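Local coordinates for Non-structural protein 3 (Porcine deltacoronavirus, PDB 6LN0) that probably cleaves the viral replicase polyprotein through its papain-like protease domain and carries a macro domain of the kind that binds ADP-ribose, at residues 333-338 with 360-365; 326-331 with 367-372; 342-347 with 378-383. One frame throughout, in Å; residues are numbered along the deposited sequence.

Contact 1: 333-338 with 360-365; sequences ACCNTY and CMKCDV. With ZN (zinc ion), chain B.
C334 lays its sulfur against the CB of C360, with SG and CB 3.6 Å apart, and both cysteines turn their thiolates onto the same zinc ion. C335 and C363 complete the site, and each of the four SG atoms lies 2.3 Å from the zinc. The four sulfurs form a roughly tetrahedral shell, with C335 SG 3.6 Å from C363 SG along one edge. The adjacent pair C334 and C335 comes from one turn, whereas C360 and C363 form a CxxC knuckle. C360 holds SG anti to its backbone N (chi1 179°), which directs the sulfur at the zinc; in the same loop the backbone N of C363 donates to it almost straight (168°). Further along, D364 and V365 both face C360 in a G1 beta bulge, closed by a backbone bond from C360 N to V365 O. V365 adds a looser apolar touch, its CG2 lying 4.1 Å from C334 CB. On the solvent-exposed side, the extended chain of K362 passes C335 and meets T337 tip to tip, NZ donating to OG1 at 2.9 Å. T367 also reaches the first turn, accepting a weak bond from the backbone N of C334. Such a four-cysteine zinc site is characteristic of the fingers of coronavirus papain-like proteases. Four thiolates around one divalent ion would leave the cluster with net negative charge, which the N-H of C363 and the nearby ammonium of K362 probably temper, while the metal itself ties the two turns together.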
ATOM      1  N   ALA A 333       5.718  35.194 -38.458  1.00 45.17           N
ATOM      2  CA  ALA A 333       5.348  36.064 -39.567  1.00 38.87           C
ATOM      3  C   ALA A 333       5.295  37.522 -39.133  1.00 45.90           C
ATOM      4  O   ALA A 333       5.584  38.418 -39.931  1.00 52.24           O
ATOM      5  CB  ALA A 333       4.006  35.636 -40.150  1.00 36.29           C
ATOM      6  N   CYS A 334       4.995  37.777 -37.867  1.00 47.82           N
ATOM      7  CA  CYS A 334       4.866  39.153 -37.404  1.00 51.69           C
ATOM      8  C   CYS A 334       6.220  39.859 -37.334  1.00 49.79           C
ATOM      9  O   CYS A 334       6.349  41.000 -37.789  1.00 62.18           O
ATOM     10  CB  CYS A 334       4.182  39.180 -36.043  1.00 54.76           C
ATOM     11  SG  CYS A 334       4.867  37.974 -34.922  1.00 46.91           S
ATOM     12  N   CYS A 335       7.257  39.217 -36.782  1.00 47.64           N
ATOM     13  CA  CYS A 335       8.529  39.918 -36.649  1.00 45.06           C
ATOM     14  C   CYS A 335       9.752  39.086 -37.021  1.00 45.20           C
ATOM     15  O   CYS A 335      10.873  39.526 -36.751  1.00 47.29           O
ATOM     16  CB  CYS A 335       8.692  40.429 -35.205  1.00 44.18           C
ATOM     17  SG  CYS A 335       8.429  39.228 -33.887  1.00 46.35           S
ATOM     18  N   ASN A 336       9.588  37.921 -37.649  1.00 45.72           N
ATOM     19  CA  ASN A 336      10.718  37.044 -38.006  1.00 45.88           C
ATOM     20  C   ASN A 336      11.654  36.776 -36.821  1.00 45.07           C
ATOM     21  O   ASN A 336      12.887  36.886 -36.909  1.00 45.72           O
ATOM     22  CB  ASN A 336      11.464  37.619 -39.203  1.00 44.22           C
ATOM     23  CG  ASN A 336      10.544  37.777 -40.392  1.00 54.68           C
ATOM     24  OD1 ASN A 336       9.970  38.850 -40.608  1.00 57.01           O
ATOM     25  ND2 ASN A 336      10.333  36.688 -41.133  1.00 53.72           N
ATOM     26  N   THR A 337      11.049  36.427 -35.690  1.00 39.86           N
ATOM     27  CA  THR A 337      11.802  35.906 -34.558  1.00 43.21           C
ATOM     28  C   THR A 337      11.900  34.387 -34.674  1.00 37.96           C
ATOM     29  O   THR A 337      10.926  33.722 -35.028  1.00 38.61           O
ATOM     30  CB  THR A 337      11.131  36.334 -33.263  1.00 46.49           C
ATOM     31  OG1 THR A 337      11.242  37.760 -33.150  1.00 48.11           O
ATOM     32  CG2 THR A 337      11.797  35.664 -32.038  1.00 47.09           C
ATOM     33  N   TYR A 338      13.097  33.858 -34.466  1.00 41.74           N
ATOM     34  CA  TYR A 338      13.299  32.410 -34.425  1.00 43.83           C
ATOM     35  C   TYR A 338      12.906  31.857 -33.066  1.00 38.59           C
ATOM     36  O   TYR A 338      13.165  32.485 -32.034  1.00 38.44           O
ATOM     37  CB  TYR A 338      14.759  32.089 -34.696  1.00 41.55           C
ATOM     38  CG  TYR A 338      15.162  30.640 -34.721  1.00 40.56           C
ATOM     39  CD1 TYR A 338      15.007  29.869 -35.868  1.00 40.34           C
ATOM     40  CD2 TYR A 338      15.792  30.060 -33.623  1.00 43.49           C
ATOM     41  CE1 TYR A 338      15.438  28.527 -35.910  1.00 42.01           C
ATOM     42  CE2 TYR A 338      16.217  28.724 -33.652  1.00 43.34           C
ATOM     43  CZ  TYR A 338      16.048  27.968 -34.793  1.00 42.64           C
ATOM     44  OH  TYR A 338      16.490  26.655 -34.805  1.00 46.15           O
ATOM     45  N   CYS A 360       3.306  35.438 -30.151  1.00 46.27           N
ATOM     46  CA  CYS A 360       4.522  36.235 -30.127  1.00 48.36           C
ATOM     47  C   CYS A 360       4.461  37.190 -28.942  1.00 49.83           C
ATOM     48  O   CYS A 360       3.596  38.071 -28.893  1.00 53.55           O
ATOM     49  CB  CYS A 360       4.696  37.030 -31.423  1.00 43.90           C
ATOM     50  SG  CYS A 360       6.208  38.053 -31.355  1.00 48.01           S
ATOM     51  N   MET A 361       5.385  37.027 -27.999  1.00 55.13           N
ATOM     52  CA  MET A 361       5.416  37.917 -26.843  1.00 55.72           C
ATOM     53  C   MET A 361       5.829  39.322 -27.234  1.00 61.28           C
ATOM     54  O   MET A 361       5.330  40.295 -26.655  1.00 66.43           O
ATOM     55  CB  MET A 361       6.352  37.366 -25.759  1.00 62.29           C
ATOM     56  CG  MET A 361       7.613  36.728 -26.276  1.00 65.03           C
ATOM     57  SD  MET A 361       8.316  35.477 -25.129  1.00106.57           S
ATOM     58  CE  MET A 361       6.891  34.478 -24.702  1.00 66.04           C
ATOM     59  N   LYS A 362       6.698  39.451 -28.239  1.00 63.46           N
ATOM     60  CA  LYS A 362       7.180  40.772 -28.636  1.00 58.36           C
ATOM     61  C   LYS A 362       6.043  41.663 -29.128  1.00 60.02           C
ATOM     62  O   LYS A 362       5.862  42.780 -28.631  1.00 65.50           O
ATOM     63  CB  LYS A 362       8.263  40.636 -29.702  1.00 56.56           C
ATOM     64  CG  LYS A 362       9.536  39.962 -29.193  1.00 58.07           C
ATOM     65  CD  LYS A 362      10.556  39.787 -30.307  1.00 48.62           C
ATOM     66  CE  LYS A 362      11.781  39.017 -29.840  1.00 57.12           C
ATOM     67  NZ  LYS A 362      12.785  38.878 -30.940  1.00 62.24           N
ATOM     68  N   CYS A 363       5.264  41.182 -30.101  1.00 54.81           N
ATOM     69  CA  CYS A 363       4.210  41.948 -30.758  1.00 47.98           C
ATOM     70  C   CYS A 363       2.830  41.740 -30.145  1.00 60.83           C
ATOM     71  O   CYS A 363       1.874  42.406 -30.566  1.00 56.17           O
ATOM     72  CB  CYS A 363       4.105  41.570 -32.242  1.00 51.47           C
ATOM     73  SG  CYS A 363       5.639  41.316 -33.178  1.00 55.73           S
ATOM     74  N   ASP A 364       2.688  40.787 -29.228  1.00 59.81           N
ATOM     75  CA  ASP A 364       1.417  40.485 -28.584  1.00 58.21           C
ATOM     76  C   ASP A 364       0.321  40.203 -29.607  1.00 52.52           C
ATOM     77  O   ASP A 364      -0.703  40.877 -29.651  1.00 53.47           O
ATOM     78  CB  ASP A 364       0.997  41.613 -27.642  1.00 63.67           C
ATOM     79  CG  ASP A 364      -0.239  41.263 -26.841  1.00 67.34           C
ATOM     80  OD1 ASP A 364      -0.463  40.049 -26.616  1.00 65.33           O
ATOM     81  OD2 ASP A 364      -0.987  42.198 -26.461  1.00 70.20           O
ATOM     82  N   VAL A 365       0.557  39.175 -30.427  1.00 50.14           N
ATOM     83  CA  VAL A 365      -0.417  38.685 -31.394  1.00 45.92           C
ATOM     84  C   VAL A 365      -0.233  37.184 -31.549  1.00 47.33           C
ATOM     85  O   VAL A 365       0.849  36.640 -31.311  1.00 47.88           O
ATOM     86  CB  VAL A 365      -0.276  39.348 -32.787  1.00 51.74           C
ATOM     87  CG1 VAL A 365      -0.776  40.760 -32.754  1.00 61.67           C
ATOM     88  CG2 VAL A 365       1.173  39.317 -33.230  1.00 49.51           C
TER
HETATM   89 ZN    ZN B 501       6.205  39.063 -33.459  1.00 48.75          ZN

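Contact 2: 326-331 with 367-372; sequences AAFSAT and TPFTPQ
F328 and F369 set the pattern here: their side chains cross at about a right angle, yet the two ring planes are nearly parallel, 19° apart. The rings are slid so far past each other that they barely overlap, with CE1 of F328 approaching CE1 of F369 at 3.7 Å. Beside them A330 places its CB 3.7 Å from CD1 of F369, so the methyl and the two rings form one continuous apolar patch. Under this patch the backbones pair as antiparallel strands. A330 and P371 make a non-hydrogen-bonded pair; T331 and T370 make the hydrogen-bonded pair, linked in both directions by T370 N to T331 O and T331 N to T370 O. A third backbone bond, from Q372 N to S329 O at 2.7 Å, closes the end where the second chain turns a corner.

Q372 follows that turn. A bend at chi2 (-70°) folds its amide back over its own strand, where NE2 donates to T370 O at 3.0 Å from above the carbonyl plane. T331 N approaches the same oxygen from the opposite face of that plane, so two donors grip T370 O. NE2 also lies near T331 OG1, at 3.5 Å, as the two side chains pass at a slant. S329 brings its OG to 3.6 Å from Q372 CB, while its hydroxyl is hydrogen-bonded to that of S373.

The pairing belongs to the mixed sheet that carries the zinc site, consistent with the fingers of a papain-like protease. Strand 327-332 lies between strands 365-371 and 338-346, F328 meeting I345 of the latter and the F424 ring edge-to-face, while F369 packs on V358 of strand 358-360, the neighbour of 365-371 at the edge of the sheet.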
ATOM      1  N   ALA A 326       8.208  15.015 -30.692  1.00 49.28           N
ATOM      2  CA  ALA A 326       7.642  16.166 -31.398  1.00 47.89           C
ATOM      3  C   ALA A 326       8.379  17.442 -31.040  1.00 42.13           C
ATOM      4  O   ALA A 326       8.439  17.832 -29.868  1.00 40.69           O
ATOM      5  CB  ALA A 326       6.157  16.335 -31.063  1.00 42.96           C
ATOM      6  N   ALA A 327       8.897  18.113 -32.060  1.00 43.96           N
ATOM      7  CA  ALA A 327       9.589  19.379 -31.879  1.00 40.42           C
ATOM      8  C   ALA A 327       9.817  19.982 -33.243  1.00 41.42           C
ATOM      9  O   ALA A 327       9.991  19.258 -34.229  1.00 41.78           O
ATOM     10  CB  ALA A 327      10.929  19.208 -31.152  1.00 42.82           C
ATOM     11  N   PHE A 328       9.795  21.310 -33.287  1.00 39.69           N
ATOM     12  CA  PHE A 328      10.090  22.047 -34.498  1.00 44.01           C
ATOM     13  C   PHE A 328      10.631  23.412 -34.113  1.00 42.11           C
ATOM     14  O   PHE A 328      10.450  23.875 -32.981  1.00 44.76           O
ATOM     15  CB  PHE A 328       8.856  22.177 -35.403  1.00 46.62           C
ATOM     16  CG  PHE A 328       7.803  23.129 -34.895  1.00 46.13           C
ATOM     17  CD1 PHE A 328       7.807  24.464 -35.285  1.00 39.69           C
ATOM     18  CD2 PHE A 328       6.780  22.679 -34.068  1.00 42.06           C
ATOM     19  CE1 PHE A 328       6.829  25.340 -34.829  1.00 38.76           C
ATOM     20  CE2 PHE A 328       5.784  23.550 -33.611  1.00 40.30           C
ATOM     21  CZ  PHE A 328       5.814  24.884 -33.982  1.00 38.61           C
ATOM     22  N   SER A 329      11.338  24.024 -35.061  1.00 37.57           N
ATOM     23  CA  SER A 329      11.771  25.408 -34.994  1.00 39.95           C
ATOM     24  C   SER A 329      11.168  26.185 -36.166  1.00 42.19           C
ATOM     25  O   SER A 329      10.877  25.606 -37.221  1.00 38.91           O
ATOM     26  CB  SER A 329      13.298  25.492 -35.022  1.00 42.44           C
ATOM     27  OG  SER A 329      13.768  25.204 -36.334  1.00 46.19           O
ATOM     28  N   ALA A 330      10.987  27.501 -35.981  1.00 37.91           N
ATOM     29  CA  ALA A 330      10.355  28.341 -36.998  1.00 39.59           C
ATOM     30  C   ALA A 330      10.631  29.822 -36.730  1.00 39.61           C
ATOM     31  O   ALA A 330      11.225  30.193 -35.718  1.00 39.22           O
ATOM     32  CB  ALA A 330       8.847  28.085 -37.057  1.00 34.58           C
ATOM     33  N   THR A 331      10.187  30.670 -37.662  1.00 36.19           N
ATOM     34  CA  THR A 331      10.225  32.118 -37.508  1.00 37.24           C
ATOM     35  C   THR A 331       8.809  32.679 -37.570  1.00 39.55           C
ATOM     36  O   THR A 331       7.941  32.170 -38.308  1.00 36.32           O
ATOM     37  CB  THR A 331      11.090  32.802 -38.592  1.00 36.37           C
ATOM     38  OG1 THR A 331      10.775  32.255 -39.875  1.00 42.95           O
ATOM     39  CG2 THR A 331      12.585  32.610 -38.318  1.00 38.53           C
ATOM     40  N   THR A 367       0.319  34.679 -34.252  1.00 49.38           N
ATOM     41  CA  THR A 367       0.922  34.826 -35.565  1.00 39.38           C
ATOM     42  C   THR A 367       1.104  33.485 -36.258  1.00 43.82           C
ATOM     43  O   THR A 367       1.364  32.476 -35.597  1.00 46.78           O
ATOM     44  CB  THR A 367       2.290  35.494 -35.455  1.00 45.07           C
ATOM     45  OG1 THR A 367       2.876  35.560 -36.754  1.00 47.55           O
ATOM     46  CG2 THR A 367       3.216  34.676 -34.546  1.00 41.35           C
ATOM     47  N   PRO A 368       0.985  33.439 -37.582  1.00 47.61           N
ATOM     48  CA  PRO A 368       1.485  32.271 -38.319  1.00 41.28           C
ATOM     49  C   PRO A 368       3.008  32.240 -38.328  1.00 41.39           C
ATOM     50  O   PRO A 368       3.664  33.182 -37.857  1.00 38.95           O
ATOM     51  CB  PRO A 368       0.908  32.469 -39.729  1.00 45.52           C
ATOM     52  CG  PRO A 368      -0.187  33.456 -39.566  1.00 42.11           C
ATOM     53  CD  PRO A 368       0.264  34.369 -38.469  1.00 40.25           C
ATOM     54  N   PHE A 369       3.588  31.182 -38.886  1.00 38.34           N
ATOM     55  CA  PHE A 369       5.025  31.000 -38.739  1.00 42.39           C
ATOM     56  C   PHE A 369       5.565  30.159 -39.890  1.00 41.88           C
ATOM     57  O   PHE A 369       4.830  29.425 -40.552  1.00 39.73           O
ATOM     58  CB  PHE A 369       5.361  30.347 -37.385  1.00 39.30           C
ATOM     59  CG  PHE A 369       4.659  29.039 -37.146  1.00 38.22           C
ATOM     60  CD1 PHE A 369       5.173  27.850 -37.647  1.00 40.39           C
ATOM     61  CD2 PHE A 369       3.509  28.992 -36.383  1.00 36.69           C
ATOM     62  CE1 PHE A 369       4.536  26.627 -37.403  1.00 37.06           C
ATOM     63  CE2 PHE A 369       2.865  27.774 -36.130  1.00 40.50           C
ATOM     64  CZ  PHE A 369       3.381  26.594 -36.632  1.00 38.63           C
ATOM     65  N   THR A 370       6.868  30.246 -40.099  1.00 39.59           N
ATOM     66  CA  THR A 370       7.479  29.516 -41.207  1.00 40.52           C
ATOM     67  C   THR A 370       8.436  28.483 -40.645  1.00 42.25           C
ATOM     68  O   THR A 370       9.453  28.854 -40.028  1.00 40.43           O
ATOM     69  CB  THR A 370       8.195  30.466 -42.164  1.00 44.39           C
ATOM     70  OG1 THR A 370       7.247  31.421 -42.692  1.00 44.18           O
ATOM     71  CG2 THR A 370       8.818  29.678 -43.284  1.00 40.09           C
ATOM     72  N   PRO A 371       8.140  27.193 -40.798  1.00 44.10           N
ATOM     73  CA  PRO A 371       8.960  26.151 -40.154  1.00 42.79           C
ATOM     74  C   PRO A 371      10.350  26.061 -40.755  1.00 45.17           C
ATOM     75  O   PRO A 371      10.511  26.104 -41.973  1.00 50.68           O
ATOM     76  CB  PRO A 371       8.181  24.860 -40.425  1.00 44.54           C
ATOM     77  CG  PRO A 371       6.812  25.296 -40.863  1.00 47.98           C
ATOM     78  CD  PRO A 371       6.910  26.673 -41.410  1.00 38.85           C
ATOM     79  N   GLN A 372      11.358  25.888 -39.894  1.00 48.02           N
ATOM     80  CA  GLN A 372      12.719  25.630 -40.352  1.00 46.55           C
ATOM     81  C   GLN A 372      13.188  24.207 -40.111  1.00 50.41           C
ATOM     82  O   GLN A 372      14.235  23.833 -40.655  1.00 56.15           O
ATOM     83  CB  GLN A 372      13.721  26.570 -39.673  1.00 40.61           C
ATOM     84  CG  GLN A 372      13.253  27.996 -39.618  1.00 45.31           C
ATOM     85  CD  GLN A 372      13.233  28.642 -41.000  1.00 44.47           C
ATOM     86  OE1 GLN A 372      14.200  28.518 -41.771  1.00 44.71           O
ATOM     87  NE2 GLN A 372      12.138  29.342 -41.313  1.00 38.89           N
TER

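Contact 3: 342-347 with 378-383; sequences TGVISV and VAIGTS
V344 and V378 run alongside each other in the same direction, with CG1 of V344 3.8 Å from CG1 of V378. They form the apolar start of a parallel pairing between strands 338-346 and 376-383, the one parallel junction in an otherwise antiparallel sheet of the papain-like protease region. Helix 313-322 covers this end, V321 and S318 lying against V344 and I317 against V378. Next to it I380 turns CG1 between its backbone N and carbonyl carbon (chi1 52°), which brings that branch 3.4 Å from I345 O and close to the CA of S346. On the side of the sheet that carries I345 and A379, V347 presses its CG2 against A379 CB at 4.0 Å.

Outward from these side chains runs the backbone bonding. I345 brackets A379: its N donates to V378 O and its O accepts from I380 N, both at 2.8 Å. The A379 CA also gives a C-H contact to I345 O. Strand 416-423 flanks 376-383 on its other edge. Past the exposed S346, the last bond runs from the N of the buried V347 to I380 O at 2.9 Å.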
ATOM      1  N   THR A 342       8.337  22.423 -28.506  1.00 35.06           N
ATOM      2  CA  THR A 342       8.119  20.999 -28.358  1.00 37.34           C
ATOM      3  C   THR A 342       6.709  20.796 -27.835  1.00 31.17           C
ATOM      4  O   THR A 342       6.130  21.694 -27.224  1.00 29.20           O
ATOM      5  CB  THR A 342       9.147  20.387 -27.405  1.00 38.24           C
ATOM      6  OG1 THR A 342       8.801  20.785 -26.092  1.00 37.23           O
ATOM      7  CG2 THR A 342      10.513  20.935 -27.701  1.00 35.86           C
ATOM      8  N   GLY A 343       6.159  19.610 -28.076  1.00 31.42           N
ATOM      9  CA  GLY A 343       4.791  19.341 -27.675  1.00 30.03           C
ATOM     10  C   GLY A 343       3.793  19.963 -28.641  1.00 42.11           C
ATOM     11  O   GLY A 343       4.140  20.487 -29.716  1.00 37.74           O
ATOM     12  N   VAL A 344       2.525  19.910 -28.236  1.00 37.18           N
ATOM     13  CA  VAL A 344       1.462  20.504 -29.025  1.00 36.88           C
ATOM     14  C   VAL A 344       1.491  22.021 -28.868  1.00 39.73           C
ATOM     15  O   VAL A 344       2.007  22.557 -27.891  1.00 39.16           O
ATOM     16  CB  VAL A 344       0.087  19.939 -28.618  1.00 39.89           C
ATOM     17  CG1 VAL A 344       0.032  18.435 -28.765  1.00 33.86           C
ATOM     18  CG2 VAL A 344      -0.224  20.356 -27.202  1.00 39.48           C
ATOM     19  N   ILE A 345       0.915  22.726 -29.847  1.00 39.60           N
ATOM     20  CA  ILE A 345       0.672  24.155 -29.714  1.00 36.82           C
ATOM     21  C   ILE A 345      -0.714  24.363 -29.142  1.00 37.46           C
ATOM     22  O   ILE A 345      -1.708  23.877 -29.687  1.00 43.47           O
ATOM     23  CB  ILE A 345       0.789  24.880 -31.057  1.00 41.22           C
ATOM     24  CG1 ILE A 345       2.017  24.436 -31.833  1.00 43.83           C
ATOM     25  CG2 ILE A 345       0.797  26.380 -30.807  1.00 40.65           C
ATOM     26  CD1 ILE A 345       2.072  25.110 -33.223  1.00 40.97           C
ATOM     27  N   SER A 346      -0.792  25.125 -28.089  1.00 42.36           N
ATOM     28  CA  SER A 346      -2.055  25.404 -27.432  1.00 44.57           C
ATOM     29  C   SER A 346      -2.462  26.799 -27.904  1.00 40.40           C
ATOM     30  O   SER A 346      -2.000  27.805 -27.366  1.00 41.97           O
ATOM     31  CB  SER A 346      -1.887  25.283 -25.918  1.00 35.81           C
ATOM     32  OG  SER A 346      -2.792  26.113 -25.222  1.00 52.80           O
ATOM     33  N   VAL A 347      -3.286  26.862 -28.947  1.00 40.96           N
ATOM     34  CA  VAL A 347      -3.638  28.142 -29.568  1.00 43.73           C
ATOM     35  C   VAL A 347      -4.845  28.648 -28.789  1.00 47.08           C
ATOM     36  O   VAL A 347      -5.991  28.285 -29.060  1.00 46.70           O
ATOM     37  CB  VAL A 347      -3.923  28.011 -31.060  1.00 45.78           C
ATOM     38  CG1 VAL A 347      -4.111  29.400 -31.675  1.00 42.93           C
ATOM     39  CG2 VAL A 347      -2.832  27.214 -31.760  1.00 37.33           C
ATOM     40  N   VAL A 378       0.995  19.653 -34.004  1.00 42.35           N
ATOM     41  CA  VAL A 378      -0.394  19.529 -33.581  1.00 38.91           C
ATOM     42  C   VAL A 378      -0.796  20.819 -32.899  1.00 40.34           C
ATOM     43  O   VAL A 378      -0.054  21.337 -32.063  1.00 43.13           O
ATOM     44  CB  VAL A 378      -0.603  18.340 -32.625  1.00 41.62           C
ATOM     45  CG1 VAL A 378      -1.979  18.428 -31.970  1.00 37.72           C
ATOM     46  CG2 VAL A 378      -0.436  17.032 -33.362  1.00 44.99           C
ATOM     47  N   ALA A 379      -1.977  21.330 -33.230  1.00 39.75           N
ATOM     48  CA  ALA A 379      -2.510  22.527 -32.600  1.00 40.66           C
ATOM     49  C   ALA A 379      -3.815  22.170 -31.917  1.00 39.77           C
ATOM     50  O   ALA A 379      -4.582  21.353 -32.431  1.00 44.51           O
ATOM     51  CB  ALA A 379      -2.748  23.646 -33.626  1.00 40.16           C
ATOM     52  N   ILE A 380      -4.059  22.758 -30.753  1.00 41.54           N
ATOM     53  CA  ILE A 380      -5.297  22.519 -30.029  1.00 41.92           C
ATOM     54  C   ILE A 380      -5.944  23.856 -29.739  1.00 42.07           C
ATOM     55  O   ILE A 380      -5.268  24.852 -29.465  1.00 47.09           O
ATOM     56  CB  ILE A 380      -5.126  21.701 -28.719  1.00 40.24           C
ATOM     57  CG1 ILE A 380      -4.059  22.285 -27.805  1.00 44.47           C
ATOM     58  CG2 ILE A 380      -4.868  20.223 -29.015  1.00 34.38           C
ATOM     59  CD1 ILE A 380      -4.139  21.700 -26.366  1.00 44.93           C
ATOM     60  N   GLY A 381      -7.265  23.859 -29.817  1.00 45.30           N
ATOM     61  CA  GLY A 381      -8.087  25.027 -29.575  1.00 44.00           C
ATOM     62  C   GLY A 381      -9.508  24.616 -29.870  1.00 42.23           C
ATOM     63  O   GLY A 381      -9.784  23.433 -30.062  1.00 43.22           O
ATOM     64  N   THR A 382     -10.418  25.581 -29.945  1.00 46.14           N
ATOM     65  CA  THR A 382     -11.758  25.263 -30.433  1.00 51.39           C
ATOM     66  C   THR A 382     -12.221  26.289 -31.453  1.00 48.62           C
ATOM     67  O   THR A 382     -12.228  27.486 -31.161  1.00 48.76           O
ATOM     68  CB  THR A 382     -12.761  25.203 -29.296  1.00 49.25           C
ATOM     69  OG1 THR A 382     -12.226  24.381 -28.268  1.00 52.58           O
ATOM     70  CG2 THR A 382     -14.076  24.609 -29.812  1.00 52.11           C
ATOM     71  N   SER A 383     -12.623  25.817 -32.630  1.00 54.19           N
ATOM     72  CA  SER A 383     -13.323  26.648 -33.606  1.00 52.66           C
ATOM     73  C   SER A 383     -14.368  25.831 -34.351  1.00 53.14           C
ATOM     74  O   SER A 383     -14.252  24.610 -34.487  1.00 49.86           O
ATOM     75  CB  SER A 383     -12.385  27.279 -34.638  1.00 55.52           C
ATOM     76  OG  SER A 383     -13.076  28.259 -35.425  1.00 61.06           O
TER

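Overall arrangement
The three contacts follow one sheet away from the zinc ion. Contact 1 holds the metal and lies inside the loop closed by contact 2, their centres 12 Å apart; a backbone hydrogen bond between A333 N and P368 O (2.9 Å) joins them, and the side chain of P368 is about 9 Å from the zinc. Contacts 2 and 3, 13 Å apart between centres, meet chiefly at I345: its CD1 lies 3.8 Å from F328 CZ and 3.9 Å from F369 CZ. Contacts 1 and 3 are 18 Å apart between centres and connect through the sequence and through contact 2, whose strand 327-332 neighbours strand 338-346 in the sheet.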